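Local coordinates for S-M checkpoint control protein RAD4 (Schizosaccharomyces pombe, PDB 4BU0), which acts as a signalling adaptor essential for DNA replication and the S-M checkpoint, binding phosphorylated Crb2 to establish the DNA damage checkpoint, at residues 9-17 with 45-56; 68-78 with 92-100. One frame throughout, in Å; residues are numbered along the deposited sequence.

Contact 1 (9-17 with 45-56)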
# COMPACT_ATOMS: atom_id res chain seq x y z
N GLY A 9 -2.77 5.34 24.61
CA GLY A 9 -3.19 6.41 23.72
C GLY A 9 -3.22 6.03 22.26
O GLY A 9 -3.81 6.75 21.44
N PHE A 10 -2.55 4.91 21.89
CA PHE A 10 -2.62 4.44 20.51
C PHE A 10 -3.92 3.70 20.28
O PHE A 10 -4.40 3.01 21.19
CB PHE A 10 -1.45 3.49 20.18
CG PHE A 10 -0.11 4.12 19.95
CD1 PHE A 10 0.53 4.83 20.97
CD2 PHE A 10 0.57 3.93 18.76
CE1 PHE A 10 1.79 5.39 20.76
CE2 PHE A 10 1.84 4.48 18.55
CZ PHE A 10 2.43 5.22 19.54
N VAL A 11 -4.49 3.80 19.06
CA VAL A 11 -5.73 3.13 18.70
C VAL A 11 -5.43 2.46 17.38
O VAL A 11 -5.26 3.14 16.36
CB VAL A 11 -6.95 4.08 18.66
CG1 VAL A 11 -8.22 3.29 18.32
CG2 VAL A 11 -7.12 4.81 20.00
N ILE A 12 -5.30 1.13 17.42
CA ILE A 12 -4.87 0.38 16.24
C ILE A 12 -6.02 -0.35 15.58
O ILE A 12 -6.91 -0.87 16.23
CB ILE A 12 -3.76 -0.58 16.72
CG1 ILE A 12 -2.50 0.25 17.11
CG2 ILE A 12 -3.44 -1.70 15.69
CD1 ILE A 12 -1.51 -0.46 17.99
N CYS A 13 -5.98 -0.38 14.22
CA CYS A 13 -6.97 -1.05 13.39
C CYS A 13 -6.21 -1.80 12.31
O CYS A 13 -5.13 -1.33 11.94
CB CYS A 13 -7.89 0.02 12.80
SG CYS A 13 -9.28 -0.62 11.83
N CYS A 14 -6.73 -2.94 11.81
CA CYS A 14 -6.10 -3.70 10.72
C CYS A 14 -6.97 -3.65 9.49
O CYS A 14 -8.21 -3.59 9.58
CB CYS A 14 -5.86 -5.16 11.11
SG CYS A 14 -4.66 -5.40 12.44
N THR A 15 -6.32 -3.79 8.31
CA THR A 15 -7.05 -3.97 7.06
C THR A 15 -6.30 -5.02 6.25
O THR A 15 -5.07 -4.93 6.10
CB THR A 15 -7.32 -2.67 6.29
OG1 THR A 15 -8.18 -2.99 5.19
CG2 THR A 15 -6.07 -1.96 5.78
N SER A 16 -7.05 -6.04 5.74
CA SER A 16 -6.48 -7.13 4.94
C SER A 16 -5.31 -7.83 5.63
O SER A 16 -4.26 -8.10 5.02
CB SER A 16 -6.05 -6.63 3.56
OG SER A 16 -7.20 -6.49 2.75
N ILE A 17 -5.50 -8.16 6.91
CA ILE A 17 -4.56 -8.92 7.71
C ILE A 17 -5.27 -10.23 8.02
O ILE A 17 -6.41 -10.18 8.48
CB ILE A 17 -4.08 -8.17 8.98
CG1 ILE A 17 -3.42 -6.79 8.60
CG2 ILE A 17 -3.11 -9.03 9.78
CD1 ILE A 17 -2.06 -6.90 7.85
N THR A 45 -5.44 5.70 15.32
CA THR A 45 -4.22 6.46 15.12
C THR A 45 -3.28 5.74 14.12
O THR A 45 -2.43 6.38 13.48
CB THR A 45 -3.51 6.69 16.46
OG1 THR A 45 -3.15 5.44 17.06
CG2 THR A 45 -4.38 7.47 17.45
N HIS A 46 -3.35 4.39 14.09
CA HIS A 46 -2.47 3.58 13.28
C HIS A 46 -3.27 2.50 12.60
O HIS A 46 -4.03 1.80 13.27
CB HIS A 46 -1.37 2.96 14.16
CG HIS A 46 -0.43 3.99 14.72
ND1 HIS A 46 -0.84 4.89 15.71
CD2 HIS A 46 0.86 4.27 14.38
CE1 HIS A 46 0.19 5.71 15.90
NE2 HIS A 46 1.25 5.36 15.16
N LEU A 47 -3.12 2.38 11.27
CA LEU A 47 -3.81 1.37 10.49
C LEU A 47 -2.76 0.41 9.96
O LEU A 47 -1.89 0.80 9.18
CB LEU A 47 -4.61 2.02 9.33
CG LEU A 47 -5.32 1.08 8.37
CD1 LEU A 47 -6.52 0.36 9.07
CD2 LEU A 47 -5.84 1.87 7.15
N ILE A 48 -2.84 -0.85 10.41
CA ILE A 48 -1.90 -1.89 9.97
C ILE A 48 -2.53 -2.49 8.72
O ILE A 48 -3.64 -3.01 8.78
CB ILE A 48 -1.67 -2.90 11.12
CG1 ILE A 48 -0.98 -2.17 12.32
CG2 ILE A 48 -0.82 -4.09 10.59
CD1 ILE A 48 -0.98 -3.02 13.58
N ALA A 49 -1.85 -2.36 7.58
CA ALA A 49 -2.46 -2.77 6.31
C ALA A 49 -1.70 -3.87 5.58
O ALA A 49 -0.47 -3.82 5.51
CB ALA A 49 -2.53 -1.56 5.40
N GLY A 50 -2.46 -4.80 4.99
CA GLY A 50 -1.90 -5.90 4.20
C GLY A 50 -2.17 -5.77 2.72
O GLY A 50 -1.77 -6.64 1.95
N ASP A 51 -2.85 -4.66 2.33
CA ASP A 51 -3.26 -4.36 0.95
C ASP A 51 -3.70 -2.91 0.89
O ASP A 51 -4.06 -2.34 1.92
CB ASP A 51 -4.42 -5.28 0.52
CG ASP A 51 -4.67 -5.37 -0.97
OD1 ASP A 51 -3.80 -4.92 -1.75
OD2 ASP A 51 -5.69 -5.97 -1.37
N PHE A 52 -3.70 -2.32 -0.30
CA PHE A 52 -4.18 -0.96 -0.51
C PHE A 52 -5.61 -0.96 -1.03
O PHE A 52 -6.27 0.08 -0.96
CB PHE A 52 -3.27 -0.22 -1.52
CG PHE A 52 -3.28 -0.86 -2.90
CD1 PHE A 52 -4.23 -0.51 -3.83
CD2 PHE A 52 -2.34 -1.82 -3.23
CE1 PHE A 52 -4.28 -1.15 -5.08
CE2 PHE A 52 -2.38 -2.45 -4.48
CZ PHE A 52 -3.34 -2.11 -5.40
N ASP A 53 -6.10 -2.09 -1.60
CA ASP A 53 -7.41 -2.12 -2.23
C ASP A 53 -8.49 -2.52 -1.23
O ASP A 53 -9.12 -3.58 -1.36
CB ASP A 53 -7.41 -3.07 -3.44
CG ASP A 53 -8.63 -2.89 -4.32
OD1 ASP A 53 -9.40 -1.92 -4.09
OD2 ASP A 53 -8.81 -3.70 -5.26
N THR A 54 -8.69 -1.68 -0.22
CA THR A 54 -9.74 -1.89 0.77
C THR A 54 -10.41 -0.57 1.12
O THR A 54 -9.76 0.48 1.13
CB THR A 54 -9.21 -2.53 2.09
OG1 THR A 54 -8.56 -1.53 2.88
CG2 THR A 54 -8.32 -3.76 1.88
N PRO A 55 -11.69 -0.61 1.56
CA PRO A 55 -12.35 0.62 1.99
C PRO A 55 -11.64 1.36 3.15
O PRO A 55 -11.60 2.60 3.16
CB PRO A 55 -13.73 0.12 2.44
CG PRO A 55 -13.98 -1.07 1.60
CD PRO A 55 -12.63 -1.75 1.53
N LYS A 56 -11.06 0.60 4.13
CA LYS A 56 -10.34 1.25 5.24
C LYS A 56 -9.11 1.99 4.72
O LYS A 56 -8.85 3.12 5.09
CB LYS A 56 -9.88 0.23 6.28
CG LYS A 56 -11.00 -0.31 7.19
CD LYS A 56 -10.43 -1.36 8.13
CE LYS A 56 -11.50 -1.89 9.08
NZ LYS A 56 -10.98 -3.07 9.84
O HOH W 1 -7.27 -7.48 0.28
O HOH W 2 -3.86 -9.39 2.14

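Contact 2 (68-78 with 92-100). Unlike the reference sequence in segment 92-100: Leu98 (reference Phe).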
# COMPACT_ATOMS: atom_id res chain seq x y z
N LYS A 68 -1.15 6.76 10.64
CA LYS A 68 0.03 6.12 10.07
C LYS A 68 -0.34 4.77 9.53
O LYS A 68 -1.02 4.00 10.21
CB LYS A 68 1.15 5.93 11.12
CG LYS A 68 1.53 7.17 11.95
CD LYS A 68 2.56 8.04 11.30
CE LYS A 68 2.77 9.28 12.13
NZ LYS A 68 2.88 10.50 11.28
N ILE A 69 0.10 4.46 8.28
CA ILE A 69 -0.16 3.16 7.67
C ILE A 69 1.07 2.32 7.90
O ILE A 69 2.17 2.61 7.45
CB ILE A 69 -0.60 3.20 6.20
CG1 ILE A 69 -1.87 4.07 6.05
CG2 ILE A 69 -0.88 1.77 5.69
CD1 ILE A 69 -2.01 4.55 4.71
N MET A 70 0.85 1.25 8.70
CA MET A 70 1.91 0.43 9.21
C MET A 70 1.98 -0.94 8.64
O MET A 70 0.98 -1.53 8.24
CB MET A 70 1.66 0.26 10.74
CG MET A 70 1.49 1.57 11.52
SD MET A 70 2.93 2.67 11.32
CE MET A 70 4.27 1.64 12.00
N SER A 71 3.20 -1.48 8.65
CA SER A 71 3.44 -2.86 8.25
C SER A 71 2.94 -3.83 9.32
O SER A 71 2.93 -3.51 10.53
CB SER A 71 4.94 -3.04 8.02
OG SER A 71 5.28 -4.42 7.91
N SER A 72 2.59 -5.05 8.91
CA SER A 72 2.17 -6.07 9.85
C SER A 72 3.25 -6.44 10.85
O SER A 72 2.92 -6.98 11.90
CB SER A 72 1.76 -7.32 9.09
OG SER A 72 2.87 -7.82 8.36
N GLU A 73 4.52 -6.17 10.53
CA GLU A 73 5.62 -6.55 11.42
C GLU A 73 5.81 -5.55 12.57
O GLU A 73 6.53 -5.87 13.52
CB GLU A 73 6.94 -6.71 10.62
CG GLU A 73 7.74 -5.42 10.40
CD GLU A 73 8.06 -4.93 9.00
OE1 GLU A 73 8.33 -5.77 8.11
OE2 GLU A 73 8.11 -3.69 8.80
N TRP A 74 5.20 -4.34 12.48
CA TRP A 74 5.43 -3.34 13.51
C TRP A 74 5.16 -3.82 14.93
O TRP A 74 6.06 -3.79 15.78
CB TRP A 74 4.61 -2.07 13.21
CG TRP A 74 4.69 -1.05 14.29
CD1 TRP A 74 5.83 -0.59 14.92
CD2 TRP A 74 3.59 -0.40 14.93
NE1 TRP A 74 5.49 0.32 15.91
CE2 TRP A 74 4.12 0.46 15.93
CE3 TRP A 74 2.19 -0.43 14.73
CZ2 TRP A 74 3.31 1.24 16.76
CZ3 TRP A 74 1.39 0.39 15.53
CH2 TRP A 74 1.95 1.19 16.54
N ILE A 75 3.94 -4.27 15.20
CA ILE A 75 3.58 -4.64 16.58
C ILE A 75 4.40 -5.85 17.06
O ILE A 75 4.98 -5.77 18.15
CB ILE A 75 2.07 -4.84 16.73
CG1 ILE A 75 1.30 -3.48 16.66
CG2 ILE A 75 1.75 -5.63 18.02
CD1 ILE A 75 1.63 -2.47 17.82
N PRO A 76 4.55 -6.94 16.29
CA PRO A 76 5.40 -8.04 16.78
C PRO A 76 6.83 -7.61 17.07
O PRO A 76 7.40 -8.05 18.08
CB PRO A 76 5.33 -9.05 15.63
CG PRO A 76 3.97 -8.83 15.05
CD PRO A 76 3.87 -7.31 15.03
N VAL A 77 7.44 -6.71 16.24
CA VAL A 77 8.81 -6.29 16.48
C VAL A 77 8.89 -5.41 17.75
O VAL A 77 9.78 -5.58 18.60
CB VAL A 77 9.43 -5.60 15.24
CG1 VAL A 77 10.78 -4.97 15.57
CG2 VAL A 77 9.59 -6.60 14.09
N LEU A 78 7.96 -4.45 17.90
CA LEU A 78 7.99 -3.60 19.08
C LEU A 78 7.72 -4.43 20.36
O LEU A 78 8.43 -4.26 21.37
CB LEU A 78 6.91 -2.51 18.93
CG LEU A 78 6.68 -1.64 20.15
CD1 LEU A 78 7.96 -0.79 20.47
CD2 LEU A 78 5.49 -0.71 19.90
N LEU A 92 8.84 4.74 19.19
CA LEU A 92 8.15 3.42 19.32
C LEU A 92 8.23 2.59 18.03
O LEU A 92 7.33 1.82 17.70
CB LEU A 92 6.70 3.62 19.78
CG LEU A 92 6.63 4.22 21.21
CD1 LEU A 92 5.29 4.83 21.48
CD2 LEU A 92 6.96 3.15 22.27
N LEU A 93 9.36 2.73 17.33
CA LEU A 93 9.71 2.01 16.09
C LEU A 93 8.77 2.29 14.93
O LEU A 93 8.85 1.61 13.91
CB LEU A 93 9.81 0.48 16.32
CG LEU A 93 10.76 0.07 17.45
CD1 LEU A 93 10.77 -1.46 17.61
CD2 LEU A 93 12.21 0.54 17.18
N VAL A 94 7.91 3.31 15.06
CA VAL A 94 6.92 3.59 14.03
C VAL A 94 7.59 3.93 12.68
O VAL A 94 7.24 3.34 11.64
CB VAL A 94 5.94 4.69 14.50
CG1 VAL A 94 5.10 5.27 13.34
CG2 VAL A 94 5.06 4.16 15.63
N ASP A 95 8.56 4.87 12.69
CA ASP A 95 9.16 5.27 11.41
C ASP A 95 9.91 4.15 10.72
O ASP A 95 10.05 4.20 9.50
CB ASP A 95 10.12 6.45 11.62
CG ASP A 95 9.44 7.77 11.90
OD1 ASP A 95 8.20 7.86 11.71
OD2 ASP A 95 10.14 8.73 12.31
N LYS A 96 10.35 3.12 11.46
CA LYS A 96 11.06 1.98 10.90
C LYS A 96 10.12 0.94 10.31
O LYS A 96 10.59 0.01 9.65
CB LYS A 96 11.95 1.33 11.96
CG LYS A 96 13.20 2.17 12.23
CD LYS A 96 13.92 1.75 13.50
CE LYS A 96 15.28 2.39 13.60
NZ LYS A 96 15.96 2.04 14.87
N HIS A 97 8.81 1.04 10.61
CA HIS A 97 7.87 0.00 10.16
C HIS A 97 6.67 0.58 9.43
O HIS A 97 5.61 -0.04 9.36
CB HIS A 97 7.42 -0.87 11.36
CG HIS A 97 8.57 -1.62 11.95
ND1 HIS A 97 9.04 -2.78 11.37
CD2 HIS A 97 9.38 -1.28 12.99
CE1 HIS A 97 10.10 -3.14 12.09
NE2 HIS A 97 10.34 -2.27 13.07
N LEU A 98 6.83 1.75 8.82
CA LEU A 98 5.77 2.28 7.99
C LEU A 98 5.60 1.35 6.80
O LEU A 98 6.59 0.80 6.30
CB LEU A 98 6.14 3.70 7.49
CG LEU A 98 6.15 4.78 8.54
CD1 LEU A 98 6.81 6.07 7.98
CD2 LEU A 98 4.76 5.10 9.00
N LEU A 99 4.37 1.18 6.34
CA LEU A 99 4.17 0.32 5.18
C LEU A 99 4.79 0.98 3.94
O LEU A 99 4.61 2.20 3.76
CB LEU A 99 2.69 0.12 4.93
CG LEU A 99 2.33 -1.00 3.92
CD1 LEU A 99 2.62 -2.43 4.50
CD2 LEU A 99 0.87 -0.91 3.50
N PRO A 100 5.52 0.22 3.10
CA PRO A 100 6.05 0.81 1.85
C PRO A 100 4.90 1.38 1.04
O PRO A 100 3.84 0.75 0.97
CB PRO A 100 6.70 -0.39 1.15
CG PRO A 100 7.12 -1.30 2.31
CD PRO A 100 5.91 -1.20 3.23
O HOH W 3 3.08 4.41 5.49
O HOH W 4 8.11 -1.47 6.73

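Contact 1 (9-17 with 45-56)
CD2 of Phe10 lies over one face of the His46 imidazole, 3.4 Å from CE1 of His46. The planes are 25° from parallel, but with centroids 4.7 Å apart the rings are largely displaced from one another. At the imidazole edge, Thr45 OG1 lies in the ring plane and shares a 2.7 Å hydrogen bond with ND1 of His46, which fixes the turn of the ring. The same hydroxyl receives a straight bond (180°) from the backbone N of Val11, 2.9 Å from Thr45 OG1. Beyond this end, 11-15 and 46-49 run side by side as neighbours in the parallel four-stranded sheet of the first BRCT domain, with Ile12 CG2, in the conformer modelled here, 3.5 Å from Ile48 CD1 on the side covered by helices 19-31 and 74-83. At the far end, Thr15 carries OG1 opposite its backbone N (chi1 -173°), where Thr54 OG1 donates to it at 2.8 Å; Thr15 OG1 also hydrogen-bonds the modified side chain of the bound Crb2 phosphopeptide. Lys56, fully extended, brings NZ to 2.8 Å from Cys14 O. That ammonium also bonds Ser38 O and the peptide's modified side chain, which Ser16 N grips as well.

Contact 2 (68-78 with 92-100)
Trp74 carries its indole trans to the backbone N, and chi1 175° and chi2 48° together turn NE1 to Leu92 O, while chi1 of -64° turns the His97 ring toward Glu73 and lays its CB 3.6 Å from Trp74 CB. The indole bond is nearly straight: Leu92 O sits in the ring plane, 3.0 Å from Trp74 NE1. Val94 CG2 comes obliquely to the benzene half, 3.6 Å from Trp74 CZ2. Met70, bent at its second and third torsions, curls CE over one indole face near the rim, and Ile75 CD1 takes the opposite face. With an alanine here in place of Trp74, Leu92 O would probably be left without its donor, and Met70 and Val94 without the surface they pack on. On the neighbouring side His97 ND1 donates to Glu73 OE2 at 2.9 Å in the Glu73 conformer modelled, reaching the anti side of the carboxylate from out of its plane; Val77 CG1 approaches the other end of the ring, 3.7 Å from His97 NE2. Two backbone bonds pin the far end of 92-100 beside strand 68-70, Ser71 N to His97 O (2.9 Å) and Leu99 N to Ile69 O (2.8 Å). A buried tryptophan in the domain's last helix, here 74-83, is a hallmark of the BRCT fold.

Contacts 1 and 2 follow one another along the chain and join in one sheet, their centres about 11 Å apart. Strand 46-49 lies between 11-15 and 68-70, and Leu47 probably bonds twice across the seam, its O 2.8 Å from Met70 N and its N 2.9 Å from Lys68 O. Side chains add to this: Phe10 CZ packs 3.5 Å from Leu92 CD1, and the Trp74 ring of contact 2 meets the His46 ring of contact 1. The phosphopeptide binds at the other end of contact 1, through Thr15, Ser16 and Lys56. Contact 2 instead holds the loop 92-100 against strand 68-70 and helix 74-83, before the chain continues to strand 106-110.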